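Local coordinates for protein histidine kinase (Synechocystis sp., PDB 5DFY) that senses light through a phycocyanobilin-bearing GAF domain, the part described here, and probably passes the signal on as a phosphorelay histidine kinase, at residues Phe151-Pro155 and Gly164-Ala168. Sequence-based numbering, arbitrary orientation.
With CYC (phycocyanobilin), chain B.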
ATOM      1  N   PHE A 151     -20.912  -8.699  15.132  1.00 17.45           N
ATOM      2  CA  PHE A 151     -19.915  -8.612  14.062  1.00 16.19           C
ATOM      3  C   PHE A 151     -18.832  -7.610  14.361  1.00 17.11           C
ATOM      4  O   PHE A 151     -19.029  -6.655  15.096  1.00 18.36           O
ATOM      5  CB  PHE A 151     -20.568  -8.286  12.709  1.00 17.69           C
ATOM      6  CG  PHE A 151     -21.165  -6.912  12.588  1.00 18.15           C
ATOM      7  CD1 PHE A 151     -20.376  -5.823  12.224  1.00 19.93           C
ATOM      8  CD2 PHE A 151     -22.525  -6.714  12.771  1.00 18.82           C
ATOM      9  CE1 PHE A 151     -20.923  -4.553  12.088  1.00 21.65           C
ATOM     10  CE2 PHE A 151     -23.086  -5.444  12.628  1.00 20.12           C
ATOM     11  CZ  PHE A 151     -22.286  -4.360  12.289  1.00 23.50           C
ATOM     12  N   LEU A 152     -17.693  -7.837  13.736  1.00 16.50           N
ATOM     13  CA  LEU A 152     -16.575  -6.919  13.793  1.00 18.59           C
ATOM     14  C   LEU A 152     -16.080  -6.788  12.346  1.00 17.74           C
ATOM     15  O   LEU A 152     -15.583  -7.768  11.778  1.00 17.50           O
ATOM     16  CB  LEU A 152     -15.500  -7.456  14.721  1.00 17.65           C
ATOM     17  CG  LEU A 152     -14.134  -6.772  14.743  1.00 26.66           C
ATOM     18  CD1 LEU A 152     -14.218  -5.293  14.838  1.00 24.88           C
ATOM     19  CD2 LEU A 152     -13.313  -7.358  15.865  1.00 24.47           C
ATOM     20  N   THR A 153     -16.247  -5.612  11.736  1.00 17.03           N
ATOM     21  CA  THR A 153     -15.958  -5.460  10.324  1.00 15.66           C
ATOM     22  C   THR A 153     -14.979  -4.303  10.164  1.00 20.09           C
ATOM     23  O   THR A 153     -15.204  -3.213  10.675  1.00 19.94           O
ATOM     24  CB  THR A 153     -17.274  -5.275   9.519  1.00 19.30           C
ATOM     25  OG1 THR A 153     -18.062  -6.466   9.684  1.00 21.69           O
ATOM     26  CG2 THR A 153     -17.021  -5.063   8.038  1.00 21.25           C
ATOM     27  N   VAL A 154     -13.866  -4.590   9.488  1.00 16.46           N
ATOM     28  CA  VAL A 154     -12.744  -3.649   9.346  1.00 17.67           C
ATOM     29  C   VAL A 154     -12.422  -3.433   7.873  1.00 15.47           C
ATOM     30  O   VAL A 154     -12.779  -4.239   7.021  1.00 16.42           O
ATOM     31  CB  VAL A 154     -11.496  -4.137  10.084  1.00 16.85           C
ATOM     32  CG1 VAL A 154     -11.790  -4.384  11.530  1.00 21.28           C
ATOM     33  CG2 VAL A 154     -10.940  -5.402   9.460  1.00 17.74           C
ATOM     34  N   PRO A 155     -11.735  -2.324   7.553  1.00 15.12           N
ATOM     35  CA  PRO A 155     -11.429  -2.044   6.155  1.00 16.69           C
ATOM     36  C   PRO A 155     -10.181  -2.735   5.644  1.00 13.88           C
ATOM     37  O   PRO A 155      -9.242  -2.934   6.414  1.00 15.92           O
ATOM     38  CB  PRO A 155     -11.213  -0.519   6.148  1.00 18.73           C
ATOM     39  CG  PRO A 155     -10.806  -0.186   7.509  1.00 20.02           C
ATOM     40  CD  PRO A 155     -11.347  -1.221   8.452  1.00 17.49           C
ATOM     41  N   GLY A 164     -12.013  -3.250   0.061  1.00 15.36           N
ATOM     42  CA  GLY A 164     -13.041  -4.143   0.564  1.00 17.64           C
ATOM     43  C   GLY A 164     -13.094  -4.126   2.073  1.00 16.72           C
ATOM     44  O   GLY A 164     -12.516  -3.262   2.734  1.00 15.71           O
ATOM     45  N   LEU A 165     -13.789  -5.124   2.609  1.00 15.95           N
ATOM     46  CA  LEU A 165     -14.021  -5.289   4.031  1.00 15.50           C
ATOM     47  C   LEU A 165     -13.666  -6.711   4.439  1.00 14.40           C
ATOM     48  O   LEU A 165     -13.827  -7.642   3.659  1.00 17.74           O
ATOM     49  CB  LEU A 165     -15.478  -5.018   4.409  1.00 16.56           C
ATOM     50  CG  LEU A 165     -16.085  -3.699   3.949  1.00 17.96           C
ATOM     51  CD1 LEU A 165     -17.564  -3.628   4.321  1.00 20.87           C
ATOM     52  CD2 LEU A 165     -15.359  -2.550   4.567  1.00 18.16           C
ATOM     53  N   LEU A 166     -13.218  -6.843   5.672  1.00 15.03           N
ATOM     54  CA  LEU A 166     -12.959  -8.129   6.325  1.00 15.69           C
ATOM     55  C   LEU A 166     -13.845  -8.198   7.561  1.00 16.13           C
ATOM     56  O   LEU A 166     -13.742  -7.359   8.445  1.00 15.73           O
ATOM     57  CB  LEU A 166     -11.477  -8.246   6.698  1.00 15.12           C
ATOM     58  CG  LEU A 166     -11.056  -9.532   7.418  1.00 15.56           C
ATOM     59  CD1 LEU A 166     -11.308 -10.762   6.582  1.00 16.61           C
ATOM     60  CD2 LEU A 166      -9.585  -9.445   7.760  1.00 17.65           C
ATOM     61  N   GLY A 167     -14.772  -9.160   7.583  1.00 15.06           N
ATOM     62  CA  GLY A 167     -15.713  -9.289   8.682  1.00 16.46           C
ATOM     63  C   GLY A 167     -15.548 -10.566   9.477  1.00 15.22           C
ATOM     64  O   GLY A 167     -15.304 -11.619   8.914  1.00 16.99           O
ATOM     65  N   ALA A 168     -15.683 -10.440  10.786  1.00 15.04           N
ATOM     66  CA  ALA A 168     -15.720 -11.558  11.718  1.00 14.06           C
ATOM     67  C   ALA A 168     -17.096 -11.558  12.404  1.00 14.98           C
ATOM     68  O   ALA A 168     -17.577 -10.513  12.848  1.00 16.96           O
ATOM     69  CB  ALA A 168     -14.613 -11.448  12.724  1.00 16.19           C
TER
HETATM   70  CHA CYC B 701     -24.742   0.331   7.653  1.00 26.32           C
HETATM   71  NA  CYC B 701     -24.078  -1.792   6.428  1.00 24.29           N
HETATM   72  C1A CYC B 701     -23.889  -0.655   7.340  1.00 24.47           C
HETATM   73  C2A CYC B 701     -22.507  -0.797   7.913  1.00 24.14           C
HETATM   74  C3A CYC B 701     -21.889  -1.982   7.365  1.00 23.11           C
HETATM   75  C4A CYC B 701     -22.868  -2.601   6.456  1.00 22.26           C
HETATM   76  CMA CYC B 701     -20.494  -2.449   7.687  1.00 28.08           C
HETATM   77  CAA CYC B 701     -21.874   0.216   8.850  1.00 26.23           C
HETATM   78  CBA CYC B 701     -21.378   1.297   7.866  1.00 28.30           C
HETATM   79  CGA CYC B 701     -20.753   2.549   8.482  1.00 29.74           C
HETATM   80  O1A CYC B 701     -20.916   2.774   9.701  1.00 30.23           O
HETATM   81  O2A CYC B 701     -20.091   3.383   7.772  1.00 26.48           O
HETATM   82  CHB CYC B 701     -22.749  -3.797   5.577  1.00 22.65           C
HETATM   83  NB  CYC B 701     -21.490  -5.289   7.155  1.00 21.42           N
HETATM   84  C1B CYC B 701     -21.961  -4.832   5.817  1.00 21.20           C
HETATM   85  C2B CYC B 701     -21.428  -5.749   4.802  1.00 19.78           C
HETATM   86  C3B CYC B 701     -20.670  -6.737   5.444  1.00 19.14           C
HETATM   87  C4B CYC B 701     -20.696  -6.514   6.906  1.00 19.96           C
HETATM   88  CMB CYC B 701     -21.694  -5.595   3.320  1.00 23.46           C
HETATM   89  CAB CYC B 701     -19.931  -7.890   4.775  1.00 20.98           C
HETATM   90  CBB CYC B 701     -18.429  -7.703   4.924  1.00 21.36           C
HETATM   91  OB  CYC B 701     -20.173  -7.148   7.791  1.00 20.15           O
HETATM   92  NC  CYC B 701     -28.248  -2.450   4.470  1.00 25.04           N
HETATM   93  C1C CYC B 701     -28.821  -3.415   3.949  1.00 32.53           C
HETATM   94  C2C CYC B 701     -30.357  -2.914   3.361  1.00 32.81           C
HETATM   95  C3C CYC B 701     -30.254  -1.619   3.220  1.00 34.32           C
HETATM   96  C4C CYC B 701     -29.170  -1.208   4.347  1.00 30.66           C
HETATM   97  CMC CYC B 701     -30.752  -3.738   2.083  1.00 34.72           C
HETATM   98  CAC CYC B 701     -31.605  -0.725   3.383  1.00 33.04           C
HETATM   99  CBC CYC B 701     -32.461  -0.920   2.152  1.00 37.10           C
HETATM  100  OC  CYC B 701     -28.398  -4.550   3.847  1.00 28.74           O
HETATM  101  CHD CYC B 701     -29.054  -0.003   4.922  1.00 27.80           C
HETATM  102  ND  CYC B 701     -26.745  -0.236   6.044  1.00 24.97           N
HETATM  103  C1D CYC B 701     -27.965   0.361   5.880  1.00 24.77           C
HETATM  104  C2D CYC B 701     -28.085   1.399   6.759  1.00 24.55           C
HETATM  105  C3D CYC B 701     -26.932   1.467   7.470  1.00 26.96           C
HETATM  106  C4D CYC B 701     -26.098   0.448   7.020  1.00 23.52           C
HETATM  107  CMD CYC B 701     -29.314   2.292   6.848  1.00 31.51           C
HETATM  108  CAD CYC B 701     -26.608   2.465   8.553  1.00 29.40           C
HETATM  109  CBD CYC B 701     -26.825   1.859   9.924  1.00 28.02           C
HETATM  110  CGD CYC B 701     -28.303   1.578  10.133  1.00 35.00           C
HETATM  111  O1D CYC B 701     -28.742   0.396  10.160  1.00 29.69           O
HETATM  112  O2D CYC B 701     -29.122   2.527  10.278  1.00 34.00           O
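Thr153 faces Gly167 across two antiparallel strands, their CA atoms 4.2 Å apart in a non-hydrogen-bonded pair, and turns its side chain to the bilin. Thr153 CB lies 3.9 Å from phycocyanobilin OB, the lactam oxygen of the ethyl-bearing terminal ring that holds NB. From there the branches part. Thr153 OG1, anti to the carbonyl carbon (chi1 -62°), donates a hydrogen bond to phycocyanobilin OB at 2.9 Å. The same hydroxyl lies near Gly167 CA. Thr153 CG2 comes about equally near OB, and packs against Leu165 CB at 3.9 Å, with CD1 close by; the two side chains cross at a slant. Glycine suits position 167, since a CB there would crowd OG1. A valine in place of Thr153 would probably leave OB without this donor, and that terminal ring less firmly fixed against the sheet.

The backbone on either side of this pair is regular. Leu152 and Ala168 exchange two N-H...O bonds, Leu152 N reaching Ala168 O at 2.8 Å. Val154 and Leu166 do the same, both bonds straight at 172°. Leu166 O also receives a CA-H...O contact from Thr153 CA at 3.5 Å. On the sheet face away from the bilin, Val154 and Leu166 lie alongside each other, Val154 CG2 4.0 Å from Leu166 CB, and both press on Leu185 of helix 179-203. Leu165 instead shares the chromophore-side face with Thr153 and packs on Tyr74 and Phe76 of strand 70-76.

Asp108, His139 and Tyr169 also hydrogen-bond the bilin. The arrangement is a buried beta hairpin in the central antiparallel sheet of a GAF domain, one face packed on a helix and the other bordering the cyanobacteriochrome bilin pocket.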